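Local coordinates for D-xylonate dehydratase (Caulobacter crescentus, PDB 5OYN), which catalyses the dehydration of D-xylonate to 2-dehydro-3-deoxy-D-arabinonate in D-xylose degradation, and of D-gluconate about as efficiently, using a [2Fe-2S] cluster and magnesium, at residues C233-A238 with E330-A335; I156-G161 with R241-M246; I277-A282 with A340-L345. All coordinates share one frame; numbering follows the deposited sequence.

Interaction 1. Residues C233-A238 with E330-A335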
# COMPACT_ATOMS: atom_id res chain seq x y z
N CYS A 233 16.23 -11.25 -17.22
CA CYS A 233 15.85 -10.54 -16.01
C CYS A 233 16.70 -9.28 -15.78
O CYS A 233 16.19 -8.24 -15.36
CB CYS A 233 15.97 -11.48 -14.82
SG CYS A 233 15.37 -10.82 -13.27
N ALA A 234 18.01 -9.37 -16.02
CA ALA A 234 18.91 -8.33 -15.54
C ALA A 234 18.57 -6.95 -16.10
O ALA A 234 18.55 -5.96 -15.37
CB ALA A 234 20.36 -8.69 -15.88
N ALA A 235 18.29 -6.87 -17.40
CA ALA A 235 18.38 -5.59 -18.10
C ALA A 235 17.06 -4.83 -18.18
O ALA A 235 17.11 -3.64 -18.53
CB ALA A 235 18.90 -5.79 -19.52
N ILE A 236 15.92 -5.46 -17.90
CA ILE A 236 14.63 -4.75 -18.03
C ILE A 236 14.66 -3.49 -17.18
O ILE A 236 14.99 -3.56 -15.98
CB ILE A 236 13.46 -5.65 -17.62
CG1 ILE A 236 13.60 -7.07 -18.17
CG2 ILE A 236 12.15 -5.05 -18.12
CD1 ILE A 236 12.71 -8.09 -17.49
N PRO A 237 14.37 -2.31 -17.73
CA PRO A 237 14.30 -1.11 -16.89
C PRO A 237 13.15 -1.20 -15.89
O PRO A 237 12.06 -1.69 -16.21
CB PRO A 237 14.09 0.02 -17.91
CG PRO A 237 14.65 -0.53 -19.20
CD PRO A 237 14.25 -1.99 -19.17
N ALA A 238 13.41 -0.72 -14.68
CA ALA A 238 12.45 -0.82 -13.59
C ALA A 238 11.00 -0.41 -13.92
O ALA A 238 10.08 -1.11 -13.46
CB ALA A 238 12.98 -0.02 -12.40
N GLU A 330 18.13 1.39 -21.38
CA GLU A 330 16.96 1.14 -22.22
C GLU A 330 17.37 0.53 -23.56
O GLU A 330 16.81 -0.48 -23.98
CB GLU A 330 16.19 2.43 -22.45
CG GLU A 330 15.35 2.88 -21.25
CD GLU A 330 14.24 3.80 -21.67
OE1 GLU A 330 13.24 3.26 -22.20
OE2 GLU A 330 14.36 5.04 -21.50
N ARG A 331 18.33 1.14 -24.24
CA ARG A 331 18.76 0.60 -25.53
C ARG A 331 19.37 -0.79 -25.36
O ARG A 331 19.14 -1.69 -26.19
CB ARG A 331 19.74 1.56 -26.21
CG ARG A 331 19.09 2.82 -26.77
CD ARG A 331 18.10 2.52 -27.89
NE ARG A 331 18.67 1.85 -29.07
CZ ARG A 331 19.26 2.47 -30.10
NH1 ARG A 331 19.41 3.79 -30.10
NH2 ARG A 331 19.72 1.77 -31.13
N PHE A 332 20.13 -1.00 -24.28
CA PHE A 332 20.73 -2.29 -24.05
C PHE A 332 19.67 -3.38 -23.96
O PHE A 332 19.76 -4.41 -24.64
CB PHE A 332 21.59 -2.25 -22.78
CG PHE A 332 22.22 -3.58 -22.43
CD1 PHE A 332 22.91 -4.31 -23.39
CD2 PHE A 332 22.10 -4.10 -21.15
CE1 PHE A 332 23.48 -5.53 -23.08
CE2 PHE A 332 22.66 -5.32 -20.83
CZ PHE A 332 23.35 -6.03 -21.80
N HIS A 333 18.63 -3.15 -23.16
CA HIS A 333 17.62 -4.18 -22.96
C HIS A 333 16.79 -4.40 -24.22
O HIS A 333 16.39 -5.53 -24.52
CB HIS A 333 16.73 -3.84 -21.76
CG HIS A 333 15.50 -4.68 -21.69
ND1 HIS A 333 14.29 -4.27 -22.21
CD2 HIS A 333 15.30 -5.94 -21.24
CE1 HIS A 333 13.39 -5.22 -22.06
NE2 HIS A 333 13.98 -6.25 -21.47
N ARG A 334 16.49 -3.34 -24.96
CA ARG A 334 15.76 -3.50 -26.21
C ARG A 334 16.59 -4.27 -27.24
O ARG A 334 16.02 -4.96 -28.09
CB ARG A 334 15.39 -2.13 -26.76
CG ARG A 334 14.29 -2.12 -27.79
CD ARG A 334 13.33 -0.94 -27.52
NE ARG A 334 13.96 0.35 -27.75
CZ ARG A 334 13.92 1.36 -26.89
NH1 ARG A 334 13.28 1.22 -25.74
NH2 ARG A 334 14.53 2.51 -27.17
N ALA A 335 17.92 -4.15 -27.19
CA ALA A 335 18.81 -4.93 -28.04
C ALA A 335 18.90 -6.40 -27.64
O ALA A 335 19.40 -7.20 -28.44
CB ALA A 335 20.21 -4.32 -28.03
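The imidazole of His-333 lies against the backbone of Ile-236: one face of the ring takes Ile-236 CA, which sits 3.7 Å from the ring centroid and 22° off the normal, a CH-pi contact displaced toward the rim. At the ring's edge, in its plane, is the methyl of Ala-235. The carbonyl oxygen of Ala-235 and CD of Pro-237 approach obliquely, the latter 3.8 Å from ND1 of His-333. The phenyl ring of Phe-332 also meets Ala-235 at an oblique angle, with CD2 4.0 Å from the methyl CB.

Helix 329-335 thus rests on the loop that leads into helix 241-259. With CG of His-333 placed anti to the backbone N (chi1 166°), the imidazole reaches out from the helix and passes beside the Ala-235 to Pro-237 backbone, where Ile-236 CG1 comes to 3.4 Å from NE2. A turn earlier in the helix, the aliphatic part of Glu-330 crosses the proline ring at about a right angle, CG to CG of Pro-237 being 4.0 Å. The carboxylate finds its partners outside the contact, OE1 at Tyr-240 OH and OE2 at the backbone N of Asp-165.

Putting an alanine at His-333 would probably strip Ile-236 CA of its aromatic cover and open a gap between loop and helix beside Pro-237.

No hydrogen bond crosses between the segments. Across this interface the imidazole works by its flat surface rather than by its nitrogens, so that cohesion here rests on van der Waals and CH-pi contact, while the charged end of Glu-330 is satisfied by partners beyond the interface.

Interaction 2. Residues I156-G161 with R241-M246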
# COMPACT_ATOMS: atom_id res chain seq x y z
N ILE A 156 16.63 -17.48 -5.84
CA ILE A 156 16.52 -16.93 -7.19
C ILE A 156 16.58 -15.41 -7.06
O ILE A 156 16.02 -14.84 -6.11
CB ILE A 156 15.24 -17.43 -7.89
CG1 ILE A 156 15.25 -17.14 -9.38
CG2 ILE A 156 13.96 -16.90 -7.22
CD1 ILE A 156 13.96 -17.64 -10.06
N VAL A 157 17.30 -14.77 -7.98
CA VAL A 157 17.46 -13.32 -7.94
C VAL A 157 16.38 -12.67 -8.79
O VAL A 157 16.08 -13.14 -9.89
CB VAL A 157 18.85 -12.88 -8.41
CG1 VAL A 157 18.84 -11.41 -8.80
CG2 VAL A 157 19.90 -13.15 -7.33
N LEU A 158 15.79 -11.60 -8.26
CA LEU A 158 14.91 -10.73 -9.03
C LEU A 158 15.54 -9.35 -9.05
O LEU A 158 15.75 -8.74 -7.99
CB LEU A 158 13.50 -10.67 -8.44
CG LEU A 158 12.56 -9.73 -9.21
CD1 LEU A 158 12.41 -10.14 -10.68
CD2 LEU A 158 11.23 -9.71 -8.54
N SER A 159 15.86 -8.86 -10.24
CA SER A 159 16.50 -7.56 -10.40
C SER A 159 15.44 -6.47 -10.43
O SER A 159 14.35 -6.67 -10.97
CB SER A 159 17.33 -7.51 -11.68
OG SER A 159 18.24 -8.59 -11.76
N GLY A 160 15.77 -5.31 -9.87
CA GLY A 160 14.92 -4.15 -10.04
C GLY A 160 14.96 -3.60 -11.45
O GLY A 160 13.92 -3.32 -12.05
N GLY A 161 16.17 -3.46 -12.01
CA GLY A 161 16.36 -2.88 -13.32
C GLY A 161 16.86 -1.45 -13.23
O GLY A 161 16.74 -0.79 -12.19
N ARG A 241 6.56 -2.64 -17.91
CA ARG A 241 5.69 -3.67 -17.33
C ARG A 241 6.34 -5.04 -17.44
O ARG A 241 6.06 -5.92 -16.62
CB ARG A 241 4.29 -3.66 -17.95
CG ARG A 241 4.24 -3.75 -19.45
CD ARG A 241 3.84 -5.13 -19.95
NE ARG A 241 3.75 -5.07 -21.41
CZ ARG A 241 4.52 -5.73 -22.27
NH1 ARG A 241 5.45 -6.58 -21.85
NH2 ARG A 241 4.34 -5.56 -23.57
N GLU A 242 7.22 -5.22 -18.43
CA GLU A 242 8.05 -6.42 -18.54
C GLU A 242 8.64 -6.78 -17.18
O GLU A 242 8.69 -7.96 -16.82
CB GLU A 242 9.19 -6.21 -19.54
CG GLU A 242 8.94 -6.70 -20.94
CD GLU A 242 10.12 -6.37 -21.87
OE1 GLU A 242 10.06 -5.34 -22.57
OE2 GLU A 242 11.11 -7.15 -21.89
N ARG A 243 9.07 -5.77 -16.42
CA ARG A 243 9.67 -6.03 -15.12
C ARG A 243 8.67 -6.66 -14.16
O ARG A 243 9.02 -7.57 -13.40
CB ARG A 243 10.22 -4.74 -14.53
CG ARG A 243 10.56 -4.85 -13.08
CD ARG A 243 11.68 -5.85 -12.83
NE ARG A 243 12.91 -5.49 -13.53
CZ ARG A 243 13.86 -6.36 -13.87
NH1 ARG A 243 13.74 -7.64 -13.55
NH2 ARG A 243 14.95 -5.94 -14.50
N GLY A 244 7.43 -6.18 -14.17
CA GLY A 244 6.44 -6.76 -13.28
C GLY A 244 5.99 -8.12 -13.74
O GLY A 244 5.67 -8.99 -12.92
N GLN A 245 5.95 -8.34 -15.06
CA GLN A 245 5.74 -9.69 -15.57
C GLN A 245 6.88 -10.61 -15.14
O GLN A 245 6.65 -11.74 -14.69
CB GLN A 245 5.62 -9.65 -17.08
CG GLN A 245 4.29 -9.12 -17.48
CD GLN A 245 4.24 -8.75 -18.92
OE1 GLN A 245 5.27 -8.56 -19.55
NE2 GLN A 245 3.03 -8.63 -19.46
N MET A 246 8.11 -10.14 -15.27
CA MET A 246 9.24 -10.95 -14.84
C MET A 246 9.15 -11.24 -13.35
O MET A 246 9.49 -12.35 -12.90
CB MET A 246 10.55 -10.25 -15.18
CG MET A 246 11.76 -10.88 -14.56
SD MET A 246 12.18 -12.42 -15.41
CE MET A 246 12.38 -11.87 -17.11
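Strand-against-helix packing at the border of a parallel sheet brings Leu-158, Ser-159 and the glycines that follow onto Arg-243 and Met-246. Strand 155-159 is an outermost strand of the sheet within this chain, and helix 241-259 runs nearly antiparallel to it, the short axes making 162° and approaching to 9.6 Å. The apolar half of the contact is slight: CD1 of Leu-158 touches CG of Met-246 at 4.0 Å, the two side chains sliding past each other in opposite directions.

Arg-243 carries the rest. Bent at chi2 and chi3 (63° and 60°), its chain curls so that one face of the guanidinium lies over the turn after the strand, with Ser-159 C 3.7 Å above the centre of that plane. The oxygen of Ser-159 is on this face too, and its angles to NH1 and NE are poor for hydrogen bonding. The oxygen of Gly-160 stands 2.8 Å from NE of Arg-243. NH2 probably hydrogen-bonds the carbonyl oxygens of Cys-233 and Ile-236, while Ser-159 OG turns to Asn-220. At Gly-161, phi is positive, and a side chain would run into both Arg-243 NH2 and the preceding carbonyl.

In this example a buried cation is surrounded by backbone carbonyl oxygens; their partial negative charges probably help to stabilise the guanidinium, which lies between the strand's end and the loop at 233-236.

Interaction 3. Residues I277-A282 with A340-L345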
# COMPACT_ATOMS: atom_id res chain seq x y z
N ILE A 277 32.48 -14.03 -15.38
CA ILE A 277 33.72 -13.32 -15.70
C ILE A 277 33.74 -12.96 -17.18
O ILE A 277 34.09 -11.83 -17.56
CB ILE A 277 34.95 -14.17 -15.32
CG1 ILE A 277 35.00 -14.41 -13.81
CG2 ILE A 277 36.26 -13.51 -15.84
CD1 ILE A 277 36.40 -14.62 -13.28
N ALA A 278 33.38 -13.91 -18.04
CA ALA A 278 33.40 -13.61 -19.47
C ALA A 278 32.41 -12.52 -19.80
O ALA A 278 32.73 -11.58 -20.54
CB ALA A 278 33.10 -14.88 -20.28
N LEU A 279 31.20 -12.62 -19.24
CA LEU A 279 30.18 -11.61 -19.51
C LEU A 279 30.64 -10.23 -19.05
O LEU A 279 30.49 -9.25 -19.78
CB LEU A 279 28.88 -11.99 -18.83
CG LEU A 279 27.89 -10.84 -18.85
CD1 LEU A 279 27.22 -10.75 -20.21
CD2 LEU A 279 26.91 -11.07 -17.76
N VAL A 280 31.21 -10.14 -17.85
CA VAL A 280 31.65 -8.84 -17.35
C VAL A 280 32.54 -8.14 -18.37
O VAL A 280 32.40 -6.94 -18.62
CB VAL A 280 32.37 -8.99 -16.01
CG1 VAL A 280 32.94 -7.64 -15.59
CG2 VAL A 280 31.43 -9.53 -14.98
N ALA A 281 33.44 -8.90 -19.01
CA ALA A 281 34.42 -8.26 -19.89
C ALA A 281 33.78 -7.80 -21.19
O ALA A 281 34.03 -6.67 -21.65
CB ALA A 281 35.58 -9.21 -20.17
N ALA A 282 32.94 -8.65 -21.79
CA ALA A 282 32.28 -8.31 -23.05
C ALA A 282 31.32 -7.14 -22.91
O ALA A 282 31.07 -6.43 -23.90
CB ALA A 282 31.52 -9.52 -23.60
N ALA A 340 21.56 -11.59 -24.98
CA ALA A 340 22.16 -11.33 -26.29
C ALA A 340 23.68 -11.30 -26.20
O ALA A 340 24.37 -11.78 -27.11
CB ALA A 340 21.61 -10.03 -26.88
N VAL A 341 24.22 -10.76 -25.12
CA VAL A 341 25.67 -10.72 -24.95
C VAL A 341 26.20 -12.13 -24.73
O VAL A 341 27.18 -12.55 -25.36
CB VAL A 341 26.04 -9.78 -23.78
CG1 VAL A 341 27.54 -9.60 -23.71
CG2 VAL A 341 25.33 -8.43 -23.93
N LEU A 342 25.53 -12.90 -23.87
CA LEU A 342 25.92 -14.28 -23.62
C LEU A 342 25.86 -15.11 -24.90
O LEU A 342 26.68 -16.01 -25.09
CB LEU A 342 25.02 -14.88 -22.53
CG LEU A 342 25.33 -14.33 -21.14
CD1 LEU A 342 24.33 -14.83 -20.13
CD2 LEU A 342 26.76 -14.65 -20.69
N TRP A 343 24.89 -14.83 -25.77
CA TRP A 343 24.78 -15.58 -27.01
C TRP A 343 26.02 -15.38 -27.86
O TRP A 343 26.64 -16.35 -28.33
CB TRP A 343 23.53 -15.14 -27.76
CG TRP A 343 23.25 -15.84 -29.06
CD1 TRP A 343 22.43 -16.92 -29.25
CD2 TRP A 343 23.76 -15.49 -30.35
NE1 TRP A 343 22.40 -17.26 -30.58
CE2 TRP A 343 23.21 -16.39 -31.28
CE3 TRP A 343 24.63 -14.50 -30.81
CZ2 TRP A 343 23.51 -16.34 -32.64
CZ3 TRP A 343 24.92 -14.45 -32.16
CH2 TRP A 343 24.36 -15.36 -33.06
N GLU A 344 26.39 -14.12 -28.08
CA GLU A 344 27.62 -13.76 -28.76
C GLU A 344 28.79 -14.59 -28.24
O GLU A 344 29.50 -15.23 -29.01
CB GLU A 344 27.87 -12.26 -28.57
CG GLU A 344 28.51 -11.52 -29.72
CD GLU A 344 27.72 -11.56 -31.02
OE1 GLU A 344 26.48 -11.44 -31.00
OE2 GLU A 344 28.35 -11.71 -32.09
N LEU A 345 28.96 -14.62 -26.92
CA LEU A 345 30.07 -15.37 -26.33
C LEU A 345 29.93 -16.87 -26.60
O LEU A 345 30.88 -17.52 -27.06
CB LEU A 345 30.15 -15.10 -24.83
CG LEU A 345 30.75 -13.75 -24.46
CD1 LEU A 345 30.40 -13.37 -23.04
CD2 LEU A 345 32.28 -13.73 -24.68
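Two helices cross steeply here, 270-282 and 337-347, and Leu-279, Ala-278 and Ala-282 of the first meet Val-341, Leu-342 and Leu-345 of the second. Their local axes come within 9.9 Å at 107°. Leu-345 inserts a single methyl, CD1, between alanines one turn apart: it is 4.1 Å from CB of Ala-278 and 4.0 Å from CB of Ala-282. The same carbon also lies against the backbone of Ala-278 and the CA of Leu-279, so one methyl fills the notch between residues a turn apart.

Both helices lie in the N-terminal family region of this IlvD/Edd enzyme, and the 57 residues between the two segments form helices and loops but no strand. This is all-apolar helix-helix packing, away from the annotated cluster and magnesium sites. The pair packs on a third, helix 215-225, whose Ala-221 and Ala-225 touch Leu-279, with Ala-225 also touching Leu-342.

Placing CG of Leu-279 anti to the backbone N (chi1 168°) directs its branch at the second helix. There CD1 reaches CG1 of Val-341 at 3.7 Å, and the two side chains cross at about a right angle. Nearer the backbone, CB of Leu-279 meets CD2 of Leu-342 at 3.9 Å. CG1 of Val-341 is shared, since CB of Ala-282 is 4.0 Å from it. Loop residues complete the packing, Ile-315 on Ala-282 and Val-319 on Val-341, while Leu-342 extends to Met-363 and Leu-367.

Interactions 1 and 2 are direct neighbours, their centres about 10 Å apart, and Arg-243 joins them: its NH2 is 2.8 Å from both the O of Cys-233 and the O of Ile-236, so the helix that packs on the strand also holds the loop that packs on helix 329-335. Interaction 3, centred about 15 Å from interaction 1, is reached through Phe-332, whose CE1 lies 3.5 Å from CG2 of Val-341. Interactions 2 and 3 do not touch. Interaction 2 is the nearer to the cofactor, Gly-161 lying about 9 Å from a [2Fe-2S] cluster against about 13 Å for the Pro-237 side chain. The contact of 277-282 with 340-345 lies away from the annotated sites.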